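VIN1 (Oscarella pearsei, PDB 6BFI) binds actin filaments as a sponge member of the vinculin/alpha-catenin family and may play a role in cell-cell adhesion. Local coordinates at residues A[177-182]-A[190-195]; A[363-368]-A[493-498]; A[649-654]-A[695-700]. All blocks are in the same frame, centred on the assembly; numbering follows the deposited sequence.

Followed from the N terminus, the three contacts come one after another, each closing its loop before the next opens, so that none is enclosed by or crosses another. Interaction 1 closes the shortest loop, with seven residues between its segments, and joins the end of helix 154-178 to helix 185-215. Interaction 2 spans 124 largely helical residues and brings helix 344-375 against the break between helices 466-493 and 496-519. Interaction 3 closes 40 residues, joining the short helix 649-659 to helix 690-710. The centres of interactions 1 and 2 lie 37 Å apart on opposite sides of the chain's centre; that of interaction 3 is about 40 Å from the first and 42 Å from the second, so each ties together a separate part of this all-helical molecule.

Interaction 1 (A[177-182]-A[190-195]); sequences QRHPEL and MLKSEL
His-179 turns its CG into the place between its own backbone N and carbonyl carbon (chi1 72°), which swings the imidazole up against Lys-192 of the next helix. The motif is a helical hairpin, in which the chain leaves helix 154-178, turns and returns as helix 185-215 in the all-helical vinculin fold. The lysine meets the ring with its aliphatic part: CG lies 3.6 Å from the centroid of the His-179 ring and 13° off the ring normal, a CH-pi contact over the face. The opposite face is covered by Pro-180 CD, offset toward the rim, so the imidazole is held between its own neighbour and the lysine methylene. A bend at chi3 (-63°) carries the lysine amino group past the ring, and NZ makes a weak hydrogen bond to Gln-189.

Beside the ring, at the stem of the histidine, Leu-191 adds an apolar contact. Its CD1 approaches His-179 CB to 3.7 Å and also meets Leu-182, the two leucine side chains crossing at about a right angle. One turn further on, Leu-195, which also packs on Val-175, comes to the ring obliquely, its CD1 4.1 Å from His-179 CD2.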
ATOM      1  N   GLN A 177       9.301  11.594 -19.138  1.00 68.11           N
ATOM      2  CA  GLN A 177       8.723  11.172 -20.408  1.00 65.30           C
ATOM      3  C   GLN A 177       8.308   9.708 -20.374  1.00 61.17           C
ATOM      4  O   GLN A 177       7.312   9.333 -21.002  1.00 63.68           O
ATOM      5  CB  GLN A 177       9.728  11.416 -21.539  1.00 70.03           C
ATOM      6  CG  GLN A 177       9.437  10.675 -22.838  1.00 75.04           C
ATOM      7  CD  GLN A 177       8.149  11.126 -23.490  1.00 83.22           C
ATOM      8  OE1 GLN A 177       7.684  12.243 -23.261  1.00 87.70           O
ATOM      9  NE2 GLN A 177       7.559  10.257 -24.303  1.00 85.84           N
ATOM     10  N   ARG A 178       9.032   8.878 -19.621  1.00 56.36           N
ATOM     11  CA  ARG A 178       8.821   7.436 -19.671  1.00 52.72           C
ATOM     12  C   ARG A 178       7.613   7.000 -18.848  1.00 53.25           C
ATOM     13  O   ARG A 178       6.769   6.240 -19.336  1.00 58.28           O
ATOM     14  CB  ARG A 178      10.079   6.711 -19.193  1.00 51.64           C
ATOM     15  CG  ARG A 178       9.928   5.206 -19.062  1.00 49.52           C
ATOM     16  CD  ARG A 178       9.642   4.549 -20.405  1.00 56.20           C
ATOM     17  NE  ARG A 178       9.700   3.093 -20.309  1.00 59.58           N
ATOM     18  CZ  ARG A 178       9.516   2.265 -21.332  1.00 60.96           C
ATOM     19  NH1 ARG A 178       9.255   2.744 -22.542  1.00 60.49           N
ATOM     20  NH2 ARG A 178       9.592   0.954 -21.146  1.00 60.48           N
ATOM     21  N   HIS A 179       7.507   7.464 -17.596  1.00 48.84           N
ATOM     22  CA  HIS A 179       6.509   6.857 -16.715  1.00 52.11           C
ATOM     23  C   HIS A 179       5.050   7.081 -17.132  1.00 56.65           C
ATOM     24  O   HIS A 179       4.193   6.280 -16.737  1.00 50.84           O
ATOM     25  CB  HIS A 179       6.724   7.300 -15.258  1.00 48.69           C
ATOM     26  CG  HIS A 179       6.361   8.725 -14.971  1.00 51.46           C
ATOM     27  ND1 HIS A 179       5.059   9.171 -14.926  1.00 52.90           N
ATOM     28  CD2 HIS A 179       7.135   9.795 -14.665  1.00 57.34           C
ATOM     29  CE1 HIS A 179       5.046  10.460 -14.632  1.00 54.53           C
ATOM     30  NE2 HIS A 179       6.293  10.861 -14.467  1.00 58.00           N
ATOM     31  N   PRO A 180       4.698   8.112 -17.912  1.00 59.73           N
ATOM     32  CA  PRO A 180       3.329   8.162 -18.455  1.00 54.26           C
ATOM     33  C   PRO A 180       3.031   7.101 -19.506  1.00 72.75           C
ATOM     34  O   PRO A 180       1.881   7.005 -19.955  1.00 57.73           O
ATOM     35  CB  PRO A 180       3.241   9.570 -19.061  1.00 55.92           C
ATOM     36  CG  PRO A 180       4.232  10.360 -18.302  1.00 55.03           C
ATOM     37  CD  PRO A 180       5.370   9.415 -18.078  1.00 55.79           C
ATOM     38  N   GLU A 181       4.015   6.305 -19.919  1.00 65.13           N
ATOM     39  CA  GLU A 181       3.799   5.283 -20.933  1.00 61.29           C
ATOM     40  C   GLU A 181       3.613   3.887 -20.354  1.00 56.10           C
ATOM     41  O   GLU A 181       3.227   2.977 -21.093  1.00 57.84           O
ATOM     42  CB  GLU A 181       4.967   5.266 -21.928  1.00 65.68           C
ATOM     43  CG  GLU A 181       5.045   6.501 -22.811  1.00 74.75           C
ATOM     44  CD  GLU A 181       6.218   6.461 -23.775  1.00 79.24           C
ATOM     45  OE1 GLU A 181       7.202   5.743 -23.493  1.00 80.97           O
ATOM     46  OE2 GLU A 181       6.155   7.146 -24.818  1.00 83.51           O
ATOM     47  N   LEU A 182       3.868   3.697 -19.063  1.00 54.25           N
ATOM     48  CA  LEU A 182       3.792   2.370 -18.471  1.00 54.31           C
ATOM     49  C   LEU A 182       2.351   2.002 -18.136  1.00 56.00           C
ATOM     50  O   LEU A 182       1.544   2.854 -17.754  1.00 56.25           O
ATOM     51  CB  LEU A 182       4.663   2.300 -17.216  1.00 55.62           C
ATOM     52  CG  LEU A 182       6.164   2.530 -17.423  1.00 50.72           C
ATOM     53  CD1 LEU A 182       6.920   2.394 -16.107  1.00 48.89           C
ATOM     54  CD2 LEU A 182       6.723   1.573 -18.467  1.00 52.09           C
ATOM     55  N   MET A 190       6.700   4.390  -8.471  1.00 52.06           N
ATOM     56  CA  MET A 190       8.083   4.299  -8.013  1.00 56.42           C
ATOM     57  C   MET A 190       8.970   5.292  -8.756  1.00 59.94           C
ATOM     58  O   MET A 190       9.786   5.993  -8.140  1.00 61.90           O
ATOM     59  CB  MET A 190       8.602   2.871  -8.183  1.00 61.52           C
ATOM     60  CG  MET A 190       7.773   1.826  -7.445  1.00 69.08           C
ATOM     61  SD  MET A 190       8.385   0.135  -7.621  1.00 78.23           S
ATOM     62  CE  MET A 190       9.729   0.144  -6.438  1.00 77.64           C
ATOM     63  N   LEU A 191       8.810   5.382 -10.080  1.00 56.73           N
ATOM     64  CA  LEU A 191       9.588   6.348 -10.850  1.00 53.98           C
ATOM     65  C   LEU A 191       9.334   7.771 -10.361  1.00 53.26           C
ATOM     66  O   LEU A 191      10.278   8.528 -10.111  1.00 56.65           O
ATOM     67  CB  LEU A 191       9.267   6.216 -12.339  1.00 48.86           C
ATOM     68  CG  LEU A 191       9.746   4.913 -12.986  1.00 45.86           C
ATOM     69  CD1 LEU A 191       9.273   4.800 -14.427  1.00 46.60           C
ATOM     70  CD2 LEU A 191      11.263   4.811 -12.907  1.00 45.92           C
ATOM     71  N   LYS A 192       8.061   8.145 -10.204  1.00 52.16           N
ATOM     72  CA  LYS A 192       7.740   9.492  -9.738  1.00 59.00           C
ATOM     73  C   LYS A 192       8.325   9.761  -8.356  1.00 60.70           C
ATOM     74  O   LYS A 192       8.836  10.858  -8.091  1.00 63.09           O
ATOM     75  CB  LYS A 192       6.224   9.700  -9.725  1.00 60.68           C
ATOM     76  CG  LYS A 192       5.592   9.769 -11.105  1.00 66.62           C
ATOM     77  CD  LYS A 192       4.098  10.043 -11.021  1.00 70.58           C
ATOM     78  CE  LYS A 192       3.365   8.919 -10.307  1.00 72.94           C
ATOM     79  NZ  LYS A 192       1.895   9.166 -10.229  1.00 75.13           N
ATOM     80  N   SER A 193       8.271   8.768  -7.464  1.00 57.97           N
ATOM     81  CA  SER A 193       8.779   8.964  -6.110  1.00 58.62           C
ATOM     82  C   SER A 193      10.288   9.186  -6.110  1.00 57.46           C
ATOM     83  O   SER A 193      10.794  10.100  -5.445  1.00 56.29           O
ATOM     84  CB  SER A 193       8.407   7.769  -5.231  1.00 61.87           C
ATOM     85  OG  SER A 193       8.939   6.566  -5.757  1.00 67.70           O
ATOM     86  N   GLU A 194      11.031   8.358  -6.853  1.00 56.47           N
ATOM     87  CA  GLU A 194      12.480   8.546  -6.904  1.00 56.44           C
ATOM     88  C   GLU A 194      12.842   9.858  -7.592  1.00 54.88           C
ATOM     89  O   GLU A 194      13.823  10.512  -7.216  1.00 57.08           O
ATOM     90  CB  GLU A 194      13.146   7.364  -7.603  1.00 57.39           C
ATOM     91  CG  GLU A 194      12.732   5.999  -7.070  1.00 64.62           C
ATOM     92  CD  GLU A 194      12.991   5.828  -5.582  1.00 68.00           C
ATOM     93  OE1 GLU A 194      13.962   6.421  -5.064  1.00 70.51           O
ATOM     94  OE2 GLU A 194      12.218   5.094  -4.928  1.00 68.56           O
ATOM     95  N   LEU A 195      12.063  10.257  -8.602  1.00 55.79           N
ATOM     96  CA  LEU A 195      12.240  11.576  -9.201  1.00 58.89           C
ATOM     97  C   LEU A 195      12.121  12.670  -8.148  1.00 61.89           C
ATOM     98  O   LEU A 195      12.967  13.571  -8.069  1.00 65.66           O
ATOM     99  CB  LEU A 195      11.217  11.789 -10.317  1.00 61.56           C
ATOM    100  CG  LEU A 195      11.496  11.108 -11.657  1.00 64.83           C
ATOM    101  CD1 LEU A 195      10.308  11.273 -12.593  1.00 69.92           C
ATOM    102  CD2 LEU A 195      12.758  11.681 -12.284  1.00 64.61           C
TER

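Interaction 2 (A[363-368]-A[493-498]); sequences EIRKAL and VIDSLE
Arg-365 and Asp-495 approach each other at a slant, their guanidinium and carboxylate planes 55° apart. The contact packs helix 344-375 against a helix break in the vinculin fold: helix 466-493 ends, Ile-494 leaves helical geometry (psi 143°), and Asp-495 takes the N-cap position of helix 496-519. The salt bridge is made by one nitrogen and one oxygen, Arg-365 NE to Asp-495 OD2 at 3.4 Å, without the paired geometry of coplanar groups. Each partner has a second task. Arg-365 NH1 also forms a salt bridge with Glu-361, while Asp-495 OD1 accepts a weak capping bond from Leu-497 N at 3.5 Å.

Lys-366 and Glu-498 cross at about a right angle. With CG anti to the backbone N (chi1 -166°) and an extended chain beyond it, the lysine passes its methylenes across the carboxylate: Glu-498 OE1 is 3.2 Å from Lys-366 CD, whereas Lys-366 NZ stays 4.0 Å from that same oxygen, beyond a salt bridge. The other oxygen, OE2, is hydrogen-bonded to Gln-362. Were the lysine cut back to an alanine, the methylenes lying against Glu-498 OE1 would be gone, which would probably open a gap there and take away the lysine charge nearby.

On the apolar side, Leu-368 and Ile-494 are both buried and both touch helix 399-427, through Leu-423 and Val-424 respectively. The isoleucine reaches across with the end of its longer branch, setting CD1 3.6 Å from Leu-368 CB.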
ATOM      1  N   GLU A 363      -9.043  -3.596  23.680  1.00 53.21           N
ATOM      2  CA  GLU A 363      -7.953  -3.184  24.559  1.00 49.39           C
ATOM      3  C   GLU A 363      -6.624  -3.130  23.815  1.00 49.63           C
ATOM      4  O   GLU A 363      -5.745  -2.341  24.180  1.00 50.29           O
ATOM      5  CB  GLU A 363      -7.858  -4.123  25.761  1.00 54.86           C
ATOM      6  CG  GLU A 363      -7.890  -3.415  27.116  1.00 68.95           C
ATOM      7  CD  GLU A 363      -9.207  -2.700  27.384  1.00 75.98           C
ATOM      8  OE1 GLU A 363      -9.404  -1.579  26.867  1.00 79.47           O
ATOM      9  OE2 GLU A 363     -10.052  -3.263  28.113  1.00 77.91           O
ATOM     10  N   ILE A 364      -6.453  -3.959  22.783  1.00 49.42           N
ATOM     11  CA  ILE A 364      -5.270  -3.849  21.935  1.00 50.43           C
ATOM     12  C   ILE A 364      -5.266  -2.505  21.216  1.00 50.50           C
ATOM     13  O   ILE A 364      -4.249  -1.795  21.182  1.00 45.37           O
ATOM     14  CB  ILE A 364      -5.209  -5.024  20.944  1.00 50.54           C
ATOM     15  CG1 ILE A 364      -4.839  -6.313  21.679  1.00 54.28           C
ATOM     16  CG2 ILE A 364      -4.222  -4.735  19.827  1.00 50.93           C
ATOM     17  CD1 ILE A 364      -4.768  -7.527  20.778  1.00 59.29           C
ATOM     18  N   ARG A 365      -6.414  -2.126  20.645  1.00 53.97           N
ATOM     19  CA  ARG A 365      -6.517  -0.806  20.029  1.00 56.62           C
ATOM     20  C   ARG A 365      -6.232   0.301  21.038  1.00 57.93           C
ATOM     21  O   ARG A 365      -5.557   1.288  20.716  1.00 54.06           O
ATOM     22  CB  ARG A 365      -7.900  -0.624  19.405  1.00 61.25           C
ATOM     23  CG  ARG A 365      -8.124  -1.461  18.162  1.00 64.43           C
ATOM     24  CD  ARG A 365      -9.238  -0.890  17.308  1.00 71.30           C
ATOM     25  NE  ARG A 365     -10.551  -1.107  17.905  1.00 76.23           N
ATOM     26  CZ  ARG A 365     -11.318  -2.162  17.648  1.00 77.30           C
ATOM     27  NH1 ARG A 365     -10.899  -3.096  16.804  1.00 75.71           N
ATOM     28  NH2 ARG A 365     -12.501  -2.283  18.233  1.00 76.95           N
ATOM     29  N   LYS A 366      -6.728   0.150  22.269  1.00 60.18           N
ATOM     30  CA  LYS A 366      -6.481   1.162  23.292  1.00 59.84           C
ATOM     31  C   LYS A 366      -4.999   1.242  23.641  1.00 56.98           C
ATOM     32  O   LYS A 366      -4.470   2.334  23.881  1.00 55.59           O
ATOM     33  CB  LYS A 366      -7.319   0.863  24.536  1.00 60.50           C
ATOM     34  CG  LYS A 366      -7.406   2.021  25.521  1.00 69.23           C
ATOM     35  CD  LYS A 366      -8.604   1.867  26.452  1.00 73.15           C
ATOM     36  CE  LYS A 366      -8.926   3.173  27.166  1.00 79.10           C
ATOM     37  NZ  LYS A 366     -10.228   3.119  27.894  1.00 81.75           N
ATOM     38  N   ALA A 367      -4.311   0.099  23.664  1.00 56.92           N
ATOM     39  CA  ALA A 367      -2.885   0.103  23.970  1.00 51.08           C
ATOM     40  C   ALA A 367      -2.093   0.798  22.871  1.00 57.67           C
ATOM     41  O   ALA A 367      -1.173   1.577  23.161  1.00 61.78           O
ATOM     42  CB  ALA A 367      -2.385  -1.325  24.177  1.00 50.09           C
ATOM     43  N   LEU A 368      -2.435   0.538  21.606  1.00 53.65           N
ATOM     44  CA  LEU A 368      -1.749   1.231  20.519  1.00 53.03           C
ATOM     45  C   LEU A 368      -2.014   2.731  20.565  1.00 52.35           C
ATOM     46  O   LEU A 368      -1.091   3.541  20.398  1.00 54.91           O
ATOM     47  CB  LEU A 368      -2.168   0.649  19.168  1.00 49.21           C
ATOM     48  CG  LEU A 368      -1.254  -0.448  18.618  1.00 49.22           C
ATOM     49  CD1 LEU A 368      -1.186  -1.632  19.573  1.00 45.74           C
ATOM     50  CD2 LEU A 368      -1.716  -0.887  17.235  1.00 48.95           C
ATOM     51  N   VAL A 493      -4.191   5.337  10.939  1.00 60.31           N
ATOM     52  CA  VAL A 493      -4.489   3.948  11.284  1.00 55.78           C
ATOM     53  C   VAL A 493      -5.152   3.851  12.653  1.00 62.45           C
ATOM     54  O   VAL A 493      -6.111   3.092  12.837  1.00 68.73           O
ATOM     55  CB  VAL A 493      -3.208   3.099  11.219  1.00 53.94           C
ATOM     56  CG1 VAL A 493      -3.482   1.688  11.718  1.00 59.30           C
ATOM     57  CG2 VAL A 493      -2.661   3.074   9.806  1.00 58.31           C
ATOM     58  N   ILE A 494      -4.659   4.620  13.626  1.00 63.46           N
ATOM     59  CA  ILE A 494      -5.087   4.467  15.012  1.00 58.12           C
ATOM     60  C   ILE A 494      -6.571   4.776  15.163  1.00 61.28           C
ATOM     61  O   ILE A 494      -7.116   5.664  14.494  1.00 57.50           O
ATOM     62  CB  ILE A 494      -4.221   5.362  15.917  1.00 54.28           C
ATOM     63  CG1 ILE A 494      -2.925   4.639  16.284  1.00 56.16           C
ATOM     64  CG2 ILE A 494      -4.972   5.802  17.166  1.00 59.09           C
ATOM     65  CD1 ILE A 494      -3.152   3.296  16.929  1.00 59.60           C
ATOM     66  N   ASP A 495      -7.236   4.012  16.033  1.00 59.02           N
ATOM     67  CA  ASP A 495      -8.620   4.294  16.402  1.00 61.06           C
ATOM     68  C   ASP A 495      -8.693   5.628  17.130  1.00 58.22           C
ATOM     69  O   ASP A 495      -8.130   5.784  18.218  1.00 60.86           O
ATOM     70  CB  ASP A 495      -9.168   3.168  17.279  1.00 68.66           C
ATOM     71  CG  ASP A 495     -10.685   3.201  17.405  1.00 75.21           C
ATOM     72  OD1 ASP A 495     -11.300   4.243  17.088  1.00 77.66           O
ATOM     73  OD2 ASP A 495     -11.263   2.178  17.829  1.00 81.26           O
ATOM     74  N   SER A 496      -9.399   6.587  16.532  1.00 58.20           N
ATOM     75  CA  SER A 496      -9.338   7.960  17.022  1.00 57.90           C
ATOM     76  C   SER A 496     -10.111   8.131  18.323  1.00 57.18           C
ATOM     77  O   SER A 496      -9.697   8.906  19.193  1.00 55.58           O
ATOM     78  CB  SER A 496      -9.860   8.915  15.956  1.00 63.49           C
ATOM     79  OG  SER A 496      -9.015   8.895  14.818  1.00 71.07           O
ATOM     80  N   LEU A 497     -11.238   7.427  18.474  1.00 59.87           N
ATOM     81  CA  LEU A 497     -12.008   7.525  19.710  1.00 51.60           C
ATOM     82  C   LEU A 497     -11.183   7.083  20.910  1.00 52.14           C
ATOM     83  O   LEU A 497     -11.245   7.701  21.981  1.00 52.90           O
ATOM     84  CB  LEU A 497     -13.286   6.693  19.598  1.00 62.32           C
ATOM     85  CG  LEU A 497     -14.148   6.562  20.857  1.00 60.88           C
ATOM     86  CD1 LEU A 497     -14.494   7.930  21.433  1.00 57.90           C
ATOM     87  CD2 LEU A 497     -15.413   5.777  20.553  1.00 54.80           C
ATOM     88  N   GLU A 498     -10.395   6.017  20.749  1.00 52.01           N
ATOM     89  CA  GLU A 498      -9.516   5.588  21.830  1.00 61.76           C
ATOM     90  C   GLU A 498      -8.454   6.640  22.128  1.00 57.55           C
ATOM     91  O   GLU A 498      -8.114   6.873  23.294  1.00 58.53           O
ATOM     92  CB  GLU A 498      -8.865   4.247  21.486  1.00 62.39           C
ATOM     93  CG  GLU A 498      -9.819   3.065  21.503  1.00 62.79           C
ATOM     94  CD  GLU A 498     -10.406   2.793  22.879  1.00 69.51           C
ATOM     95  OE1 GLU A 498      -9.870   3.308  23.882  1.00 76.25           O
ATOM     96  OE2 GLU A 498     -11.411   2.058  22.959  1.00 69.66           O
TER

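Interaction 3 (A[649-654]-A[695-700]); sequences AEMQEA and VKQMAR
Two helices of the vinculin fold cross here almost perpendicularly: the segment axes of 649-654, at the start of the short helix 649-659, and of 695-700, within helix 690-710, make an angle of 86° and approach to 9.6 Å. The tightest backbone approach is at Ala-654 and Arg-700, whose CA atoms are 4.9 Å apart. The small methyl allows this: Ala-654 CB rests 3.5 Å from Arg-700 CB and also touches the carbonyl O of that arginine.

Met-651 fills the neighbouring space. Bends at chi2 and chi3 fold its chain so that CG and SD lie against the Gln-697 amide, the two side chains crossing at about a right angle. Met-651 CG is 3.6 Å from Gln-697 OE1, and the sulfur is 3.7 Å from the amide carbon CD of Gln-697. Met-651 SD also lies 3.8 Å from Arg-700 CB, so the thioether touches both the amide and the arginine stem.

Arg-700 runs extended from CG to NE across the short helix, with its CD 3.6 Å from Met-651 O. Its NH1 donates to Gln-697 OE1 at 3.0 Å; the oxygen receives it in the carbonyl plane, but the N-H...O angle is only 131° and the oxygen sits 24° out of the guanidinium plane. NE forms a salt bridge with Glu-655, further along helix 649-659. The chemistry therefore implies a division of labour: methyl, thioether and methylene groups fill the crossing, while the buried arginine carries its charge past them to an acid of the short helix, with Gln-697 probably helping to fix the guanidinium's rotation.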
ATOM      1  N   ALA A 649     -25.836 -25.153 -17.888  1.00104.92           N
ATOM      2  CA  ALA A 649     -25.038 -26.360 -17.684  1.00101.32           C
ATOM      3  C   ALA A 649     -23.585 -26.034 -17.367  1.00 97.56           C
ATOM      4  O   ALA A 649     -22.943 -26.746 -16.585  1.00101.86           O
ATOM      5  CB  ALA A 649     -25.124 -27.257 -18.919  1.00101.44           C
ATOM      6  N   GLU A 650     -23.053 -24.960 -17.952  1.00 89.93           N
ATOM      7  CA  GLU A 650     -21.664 -24.581 -17.714  1.00 86.62           C
ATOM      8  C   GLU A 650     -21.448 -24.173 -16.260  1.00 78.40           C
ATOM      9  O   GLU A 650     -20.590 -24.726 -15.558  1.00 76.29           O
ATOM     10  CB  GLU A 650     -21.276 -23.447 -18.665  1.00 88.43           C
ATOM     11  CG  GLU A 650     -19.878 -23.549 -19.240  1.00 88.68           C
ATOM     12  CD  GLU A 650     -19.641 -22.551 -20.358  1.00 91.59           C
ATOM     13  OE1 GLU A 650     -20.552 -21.745 -20.644  1.00 94.06           O
ATOM     14  OE2 GLU A 650     -18.544 -22.575 -20.953  1.00 90.33           O
ATOM     15  N   MET A 651     -22.234 -23.202 -15.786  1.00 76.47           N
ATOM     16  CA  MET A 651     -22.089 -22.735 -14.414  1.00 74.66           C
ATOM     17  C   MET A 651     -22.538 -23.787 -13.408  1.00 73.44           C
ATOM     18  O   MET A 651     -22.077 -23.778 -12.262  1.00 69.80           O
ATOM     19  CB  MET A 651     -22.873 -21.439 -14.218  1.00 74.80           C
ATOM     20  CG  MET A 651     -22.496 -20.332 -15.193  1.00 74.20           C
ATOM     21  SD  MET A 651     -20.780 -19.798 -15.043  1.00 71.38           S
ATOM     22  CE  MET A 651     -20.006 -20.654 -16.413  1.00 72.74           C
ATOM     23  N   GLN A 652     -23.434 -24.690 -13.811  1.00 75.01           N
ATOM     24  CA  GLN A 652     -23.835 -25.781 -12.925  1.00 77.42           C
ATOM     25  C   GLN A 652     -22.695 -26.774 -12.739  1.00 74.38           C
ATOM     26  O   GLN A 652     -22.396 -27.192 -11.611  1.00 73.83           O
ATOM     27  CB  GLN A 652     -25.078 -26.479 -13.480  1.00 80.91           C
ATOM     28  CG  GLN A 652     -25.369 -27.836 -12.854  1.00 88.43           C
ATOM     29  CD  GLN A 652     -25.770 -27.747 -11.394  1.00 91.40           C
ATOM     30  OE1 GLN A 652     -26.202 -26.696 -10.917  1.00 89.50           O
ATOM     31  NE2 GLN A 652     -25.632 -28.855 -10.675  1.00 94.84           N
ATOM     32  N   GLU A 653     -22.045 -27.164 -13.840  1.00 69.46           N
ATOM     33  CA  GLU A 653     -20.877 -28.031 -13.732  1.00 70.69           C
ATOM     34  C   GLU A 653     -19.772 -27.358 -12.929  1.00 73.01           C
ATOM     35  O   GLU A 653     -19.078 -28.014 -12.144  1.00 78.20           O
ATOM     36  CB  GLU A 653     -20.373 -28.414 -15.122  1.00 72.12           C
ATOM     37  CG  GLU A 653     -19.133 -29.293 -15.103  1.00 78.30           C
ATOM     38  CD  GLU A 653     -18.560 -29.524 -16.486  1.00 86.51           C
ATOM     39  OE1 GLU A 653     -19.245 -29.193 -17.477  1.00 91.83           O
ATOM     40  OE2 GLU A 653     -17.423 -30.032 -16.581  1.00 87.55           O
ATOM     41  N   ALA A 654     -19.600 -26.044 -13.107  1.00 71.26           N
ATOM     42  CA  ALA A 654     -18.615 -25.326 -12.305  1.00 71.24           C
ATOM     43  C   ALA A 654     -18.999 -25.300 -10.830  1.00 75.11           C
ATOM     44  O   ALA A 654     -18.119 -25.330  -9.962  1.00 77.20           O
ATOM     45  CB  ALA A 654     -18.437 -23.907 -12.840  1.00 69.73           C
ATOM     46  N   VAL A 695     -19.288 -12.224  -8.105  1.00 76.93           N
ATOM     47  CA  VAL A 695     -18.034 -12.860  -7.713  1.00 71.86           C
ATOM     48  C   VAL A 695     -18.149 -14.378  -7.793  1.00 69.25           C
ATOM     49  O   VAL A 695     -17.228 -15.058  -8.261  1.00 68.36           O
ATOM     50  CB  VAL A 695     -17.617 -12.390  -6.311  1.00 68.50           C
ATOM     51  CG1 VAL A 695     -16.450 -13.202  -5.829  1.00 66.99           C
ATOM     52  CG2 VAL A 695     -17.251 -10.915  -6.339  1.00 67.56           C
ATOM     53  N   LYS A 696     -19.275 -14.937  -7.340  1.00 72.16           N
ATOM     54  CA  LYS A 696     -19.478 -16.379  -7.453  1.00 69.66           C
ATOM     55  C   LYS A 696     -19.484 -16.814  -8.913  1.00 65.19           C
ATOM     56  O   LYS A 696     -18.831 -17.798  -9.284  1.00 63.60           O
ATOM     57  CB  LYS A 696     -20.781 -16.784  -6.764  1.00 74.77           C
ATOM     58  CG  LYS A 696     -20.610 -17.272  -5.336  1.00 76.86           C
ATOM     59  CD  LYS A 696     -21.948 -17.675  -4.739  1.00 82.75           C
ATOM     60  CE  LYS A 696     -21.778 -18.323  -3.380  1.00 88.17           C
ATOM     61  NZ  LYS A 696     -23.087 -18.684  -2.763  1.00 95.26           N
ATOM     62  N   GLN A 697     -20.218 -16.085  -9.759  1.00 66.86           N
ATOM     63  CA  GLN A 697     -20.223 -16.391 -11.187  1.00 67.40           C
ATOM     64  C   GLN A 697     -18.814 -16.334 -11.766  1.00 66.49           C
ATOM     65  O   GLN A 697     -18.422 -17.201 -12.560  1.00 66.66           O
ATOM     66  CB  GLN A 697     -21.150 -15.420 -11.921  1.00 69.23           C
ATOM     67  CG  GLN A 697     -21.349 -15.719 -13.399  1.00 74.90           C
ATOM     68  CD  GLN A 697     -22.431 -16.753 -13.657  1.00 82.57           C
ATOM     69  OE1 GLN A 697     -22.708 -17.612 -12.817  1.00 83.92           O
ATOM     70  NE2 GLN A 697     -23.056 -16.671 -14.826  1.00 85.96           N
ATOM     71  N   MET A 698     -18.031 -15.329 -11.365  1.00 65.44           N
ATOM     72  CA  MET A 698     -16.662 -15.212 -11.855  1.00 65.29           C
ATOM     73  C   MET A 698     -15.811 -16.394 -11.407  1.00 62.04           C
ATOM     74  O   MET A 698     -14.955 -16.874 -12.160  1.00 58.86           O
ATOM     75  CB  MET A 698     -16.050 -13.895 -11.379  1.00 68.41           C
ATOM     76  CG  MET A 698     -14.717 -13.559 -12.025  1.00 72.56           C
ATOM     77  SD  MET A 698     -14.112 -11.930 -11.542  1.00 77.95           S
ATOM     78  CE  MET A 698     -15.582 -10.938 -11.799  1.00 77.03           C
ATOM     79  N   ALA A 699     -16.034 -16.879 -10.183  1.00 61.30           N
ATOM     80  CA  ALA A 699     -15.309 -18.056  -9.711  1.00 59.51           C
ATOM     81  C   ALA A 699     -15.664 -19.285 -10.540  1.00 58.72           C
ATOM     82  O   ALA A 699     -14.777 -20.044 -10.952  1.00 57.96           O
ATOM     83  CB  ALA A 699     -15.606 -18.297  -8.232  1.00 56.35           C
ATOM     84  N   ARG A 700     -16.960 -19.495 -10.793  1.00 57.80           N
ATOM     85  CA  ARG A 700     -17.382 -20.605 -11.644  1.00 57.89           C
ATOM     86  C   ARG A 700     -16.703 -20.536 -13.008  1.00 56.52           C
ATOM     87  O   ARG A 700     -16.114 -21.520 -13.480  1.00 54.43           O
ATOM     88  CB  ARG A 700     -18.905 -20.591 -11.804  1.00 60.08           C
ATOM     89  CG  ARG A 700     -19.691 -20.660 -10.503  1.00 59.80           C
ATOM     90  CD  ARG A 700     -21.190 -20.616 -10.772  1.00 63.54           C
ATOM     91  NE  ARG A 700     -21.973 -20.511  -9.544  1.00 70.14           N
ATOM     92  CZ  ARG A 700     -22.647 -19.428  -9.171  1.00 73.07           C
ATOM     93  NH1 ARG A 700     -22.646 -18.344  -9.934  1.00 72.26           N
ATOM     94  NH2 ARG A 700     -23.330 -19.430  -8.035  1.00 75.93           N
TER